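Local coordinates for thylakoid lumenal 15 kDa protein 1, chloroplastic (Arabidopsis thaliana, PDB 3N90), which is of unknown function but folds as a right-handed quadrilateral beta helix of pentapeptide repeats in the thylakoid lumen of chloroplasts, at residues A1-T13 against L18-Q31. The protein carries 2 engineered substitutions. Sequence-based numbering, arbitrary orientation.
Sequences AFKGGGPYGQGVT and LSGKDFSGQTLIRQ. With SO4 (sulfate ion), chain B.
Phe23 turns its edge to one face of the Tyr8 ring, planes at 78°, and Gly6 CA lies over the centre of the other. At its rim sits the Gln26 amide, nearly coplanar; Gln26 NE2 makes a weak and doubtful hydrogen bond to Tyr8 OH, since it also crowds Tyr8 CE2. Tyr8 OH itself donates to Phe2 O. Leu28 CD2 also meets the Tyr8 edge. Phe2 CB lies over a face of Phe23, with Phe2 CD2 3.5 Å from Phe23 CE1; Lys3 CG lies over one face of Phe2, and the Lys21 chain, bent at chi2 (-50°), runs along CD1 and CE1. Phe2 N donates a hydrogen bond to Asp22 O. Residues 1-13 lie across the N-terminal end of the right-handed quadrilateral beta helix; 18-31 make most of an early coil, with three type II beta turns. Phe23 also meets Phe33 edge-to-face. Gln31 NE2 donates two hydrogen bonds in its amide plane, to Thr13 OG1 (2.9 Å, 173°) and Tyr8 O (3.0 Å). A leucine here would probably leave both without their amide donor and the water on Tyr8 N without Gln31 OE1. Thr13 OG1 also bonds to Asp32 O.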
loop_
_atom_site.group_PDB
_atom_site.type_symbol
_atom_site.label_atom_id
_atom_site.label_comp_id
_atom_site.label_asym_id
_atom_site.label_seq_id
_atom_site.Cartn_x
_atom_site.Cartn_y
_atom_site.Cartn_z
ATOM N N ALA A 1 2.612 13.394 14.072
ATOM C CA ALA A 1 1.464 14.099 13.411
ATOM C C ALA A 1 2.019 15.103 12.419
ATOM O O ALA A 1 2.341 16.259 12.783
ATOM C CB ALA A 1 0.562 14.780 14.445
ATOM N N PHE A 2 2.150 14.648 11.172
ATOM C CA PHE A 2 2.830 15.420 10.149
ATOM C C PHE A 2 2.180 16.786 9.984
ATOM O O PHE A 2 0.971 16.872 9.701
ATOM C CB PHE A 2 2.903 14.675 8.812
ATOM C CG PHE A 2 3.579 15.465 7.729
ATOM C CD1 PHE A 2 4.947 15.746 7.791
ATOM C CD2 PHE A 2 2.848 15.971 6.660
ATOM C CE1 PHE A 2 5.550 16.517 6.802
ATOM C CE2 PHE A 2 3.451 16.719 5.652
ATOM C CZ PHE A 2 4.808 16.992 5.725
ATOM N N LYS A 3 2.982 17.844 10.177
ATOM C CA LYS A 3 2.502 19.242 10.110
ATOM C C LYS A 3 1.268 19.487 10.986
ATOM O O LYS A 3 0.359 20.237 10.593
ATOM C CB LYS A 3 2.198 19.668 8.663
ATOM C CG LYS A 3 3.415 19.914 7.792
ATOM C CD LYS A 3 2.995 20.487 6.428
ATOM C CE LYS A 3 4.168 20.550 5.442
ATOM N NZ LYS A 3 5.361 21.318 5.943
ATOM N N GLY A 4 1.227 18.837 12.150
ATOM C CA GLY A 4 0.097 18.962 13.082
ATOM C C GLY A 4 -1.197 18.225 12.736
ATOM O O GLY A 4 -2.149 18.258 13.516
ATOM N N GLY A 5 -1.262 17.584 11.572
ATOM C CA GLY A 5 -2.443 16.792 11.222
ATOM C C GLY A 5 -3.213 17.014 9.921
ATOM O O GLY A 5 -3.762 16.062 9.369
ATOM N N GLY A 6 -3.317 18.235 9.416
ATOM C CA GLY A 6 -4.156 18.405 8.203
ATOM C C GLY A 6 -5.663 18.200 8.414
ATOM O O GLY A 6 -6.094 18.000 9.555
ATOM N N PRO A 7 -6.470 18.144 7.324
ATOM C CA PRO A 7 -6.229 17.682 5.942
ATOM C C PRO A 7 -5.092 18.371 5.219
ATOM O O PRO A 7 -4.714 19.508 5.551
ATOM C CB PRO A 7 -7.554 17.999 5.224
ATOM C CG PRO A 7 -8.135 19.132 6.014
ATOM C CD PRO A 7 -7.816 18.743 7.439
ATOM N N TYR A 8 -4.548 17.664 4.237
ATOM C CA TYR A 8 -3.413 18.140 3.489
ATOM C C TYR A 8 -3.828 18.433 2.065
ATOM O O TYR A 8 -4.370 17.548 1.362
ATOM C CB TYR A 8 -2.268 17.108 3.500
ATOM C CG TYR A 8 -1.858 16.617 4.872
ATOM C CD1 TYR A 8 -1.021 17.382 5.675
ATOM C CD2 TYR A 8 -2.301 15.391 5.365
ATOM C CE1 TYR A 8 -0.633 16.946 6.933
ATOM C CE2 TYR A 8 -1.916 14.940 6.616
ATOM C CZ TYR A 8 -1.079 15.735 7.404
ATOM O OH TYR A 8 -0.684 15.309 8.658
ATOM N N GLY A 9 -3.545 19.653 1.613
ATOM C CA GLY A 9 -3.699 19.991 0.201
ATOM C C GLY A 9 -2.862 19.048 -0.653
ATOM O O GLY A 9 -1.862 18.518 -0.179
ATOM N N GLN A 10 -3.246 18.846 -1.906
ATOM C CA GLN A 10 -2.536 17.877 -2.764
ATOM C C GLN A 10 -1.089 18.328 -3.009
ATOM O O GLN A 10 -0.184 17.491 -3.159
ATOM C CB GLN A 10 -3.276 17.667 -4.075
ATOM C CG GLN A 10 -4.699 17.081 -3.921
ATOM C CD GLN A 10 -4.718 15.645 -3.408
ATOM O OE1 GLN A 10 -3.822 15.211 -2.676
ATOM N NE2 GLN A 10 -5.730 14.889 -3.823
ATOM N N GLY A 11 -0.873 19.649 -2.994
ATOM C CA GLY A 11 0.488 20.203 -3.232
ATOM C C GLY A 11 1.484 19.885 -2.133
ATOM O O GLY A 11 2.714 19.988 -2.324
ATOM N N VAL A 12 0.955 19.478 -0.983
ATOM C CA VAL A 12 1.739 19.165 0.176
ATOM C C VAL A 12 2.360 17.769 0.025
ATOM O O VAL A 12 3.453 17.508 0.522
ATOM C CB VAL A 12 0.865 19.213 1.451
ATOM C CG1 VAL A 12 1.585 18.623 2.647
ATOM C CG2 VAL A 12 0.341 20.638 1.715
ATOM N N THR A 13 1.652 16.888 -0.686
ATOM C CA THR A 13 2.028 15.489 -0.737
ATOM C C THR A 13 2.563 15.039 -2.109
ATOM O O THR A 13 3.268 14.019 -2.205
ATOM C CB THR A 13 0.848 14.604 -0.265
ATOM O OG1 THR A 13 -0.299 14.884 -1.069
ATOM C CG2 THR A 13 0.512 14.876 1.225
ATOM N N LEU A 18 9.090 13.071 1.492
ATOM C CA LEU A 18 8.393 12.878 2.737
ATOM C C LEU A 18 8.938 11.654 3.453
ATOM O O LEU A 18 8.234 10.987 4.214
ATOM C CB LEU A 18 6.874 12.714 2.465
ATOM C CG LEU A 18 6.194 13.933 1.838
ATOM C CD1 LEU A 18 4.718 13.610 1.543
ATOM C CD2 LEU A 18 6.305 15.145 2.746
ATOM N N SER A 19 10.220 11.363 3.247
ATOM C CA SER A 19 10.821 10.242 3.956
ATOM C C SER A 19 10.654 10.437 5.484
ATOM O O SER A 19 10.768 11.569 5.996
ATOM C CB SER A 19 12.306 10.090 3.637
ATOM O OG SER A 19 12.585 10.149 2.257
ATOM N N GLY A 20 10.347 9.340 6.171
ATOM C CA GLY A 20 10.283 9.285 7.625
ATOM C C GLY A 20 9.140 10.076 8.221
ATOM O O GLY A 20 9.116 10.276 9.439
ATOM N N LYS A 21 8.182 10.521 7.397
ATOM C CA LYS A 21 7.091 11.336 7.918
ATOM C C LYS A 21 5.979 10.479 8.517
ATOM O O LYS A 21 5.746 9.326 8.081
ATOM C CB LYS A 21 6.551 12.331 6.892
ATOM C CG LYS A 21 7.585 13.322 6.321
ATOM C CD LYS A 21 8.393 13.999 7.423
ATOM C CE LYS A 21 8.962 15.339 6.997
ATOM N NZ LYS A 21 9.303 16.121 8.244
ATOM N N ASP A 22 5.318 11.020 9.541
ATOM C CA ASP A 22 4.312 10.239 10.259
ATOM C C ASP A 22 2.894 10.634 9.873
ATOM O O ASP A 22 2.403 11.697 10.226
ATOM C CB ASP A 22 4.549 10.294 11.787
ATOM C CG ASP A 22 3.713 9.274 12.555
ATOM O OD1 ASP A 22 2.679 8.804 12.030
ATOM O OD2 ASP A 22 4.094 8.935 13.708
ATOM N N PHE A 23 2.250 9.763 9.089
ATOM C CA PHE A 23 0.877 9.941 8.679
ATOM C C PHE A 23 -0.063 8.918 9.359
ATOM O O PHE A 23 -1.186 8.730 8.908
ATOM C CB PHE A 23 0.765 9.748 7.163
ATOM C CG PHE A 23 1.397 10.849 6.341
ATOM C CD1 PHE A 23 0.711 12.048 6.106
ATOM C CD2 PHE A 23 2.690 10.700 5.813
ATOM C CE1 PHE A 23 1.291 13.092 5.325
ATOM C CE2 PHE A 23 3.279 11.731 5.063
ATOM C CZ PHE A 23 2.563 12.922 4.800
ATOM N N SER A 24 0.403 8.273 10.419
ATOM C CA SER A 24 -0.341 7.152 11.024
ATOM C C SER A 24 -1.733 7.607 11.479
ATOM O O SER A 24 -1.888 8.695 12.043
ATOM C CB SER A 24 0.457 6.537 12.177
ATOM O OG SER A 24 0.775 7.550 13.115
ATOM N N GLY A 25 -2.744 6.801 11.176
ATOM C CA GLY A 25 -4.152 7.076 11.557
ATOM C C GLY A 25 -4.877 8.220 10.860
ATOM O O GLY A 25 -6.054 8.527 11.176
ATOM N N GLN A 26 -4.217 8.863 9.910
ATOM C CA GLN A 26 -4.787 10.044 9.293
ATOM C C GLN A 26 -5.741 9.721 8.179
ATOM O O GLN A 26 -5.624 8.673 7.528
ATOM C CB GLN A 26 -3.683 10.951 8.814
ATOM C CG GLN A 26 -2.757 11.302 9.974
ATOM C CD GLN A 26 -1.878 12.444 9.667
ATOM O OE1 GLN A 26 -1.001 12.799 10.457
ATOM N NE2 GLN A 26 -2.082 13.037 8.512
ATOM N N THR A 27 -6.691 10.634 7.959
ATOM C CA THR A 27 -7.616 10.525 6.858
ATOM C C THR A 27 -6.978 11.136 5.643
ATOM O O THR A 27 -6.759 12.360 5.580
ATOM C CB THR A 27 -8.949 11.218 7.175
ATOM O OG1 THR A 27 -9.460 10.654 8.367
ATOM C CG2 THR A 27 -9.953 10.989 6.072
ATOM N N LEU A 28 -6.636 10.263 4.682
ATOM C CA LEU A 28 -5.961 10.649 3.455
ATOM C C LEU A 28 -6.661 10.078 2.205
ATOM O O LEU A 28 -6.021 9.597 1.274
ATOM C CB LEU A 28 -4.492 10.200 3.493
ATOM C CG LEU A 28 -3.721 10.703 4.730
ATOM C CD1 LEU A 28 -2.520 9.834 4.993
ATOM C CD2 LEU A 28 -3.340 12.138 4.528
ATOM N N ILE A 29 -7.982 10.172 2.193
ATOM C CA ILE A 29 -8.761 9.650 1.088
ATOM C C ILE A 29 -8.369 10.375 -0.185
ATOM O O ILE A 29 -8.412 11.601 -0.253
ATOM C CB ILE A 29 -10.256 9.802 1.415
ATOM C CG1 ILE A 29 -10.618 8.884 2.602
ATOM C CG2 ILE A 29 -11.102 9.601 0.158
ATOM C CD1 ILE A 29 -12.094 9.032 3.115
ATOM N N ARG A 30 -7.959 9.624 -1.208
ATOM C CA ARG A 30 -7.597 10.204 -2.493
ATOM C C ARG A 30 -6.462 11.254 -2.427
ATOM O O ARG A 30 -6.314 12.051 -3.323
ATOM C CB ARG A 30 -8.841 10.755 -3.221
ATOM C CG ARG A 30 -9.791 9.589 -3.612
ATOM C CD ARG A 30 -11.109 10.155 -4.109
ATOM N NE ARG A 30 -12.009 9.104 -4.598
ATOM C CZ ARG A 30 -13.332 9.154 -4.532
ATOM N NH1 ARG A 30 -13.932 10.179 -3.931
ATOM N NH2 ARG A 30 -14.056 8.156 -5.046
ATOM N N GLN A 31 -5.657 11.152 -1.374
ATOM C CA GLN A 31 -4.419 11.933 -1.274
ATOM C C GLN A 31 -3.484 11.587 -2.447
ATOM O O GLN A 31 -3.339 10.396 -2.836
ATOM C CB GLN A 31 -3.727 11.646 0.042
ATOM C CG GLN A 31 -2.759 12.775 0.444
ATOM C CD GLN A 31 -3.463 14.087 0.750
ATOM O OE1 GLN A 31 -4.572 14.091 1.325
ATOM N NE2 GLN A 31 -2.825 15.218 0.380
HETATM S S SO4 B . -7.497 19.347 -1.606
HETATM O O1 SO4 B . -6.432 19.904 -2.441
HETATM O O2 SO4 B . -8.510 20.356 -1.290
HETATM O O3 SO4 B . -6.910 18.938 -0.315
HETATM O O4 SO4 B . -8.127 18.229 -2.269
HETATM O O HOH W 1 -5.568 15.008 3.686
#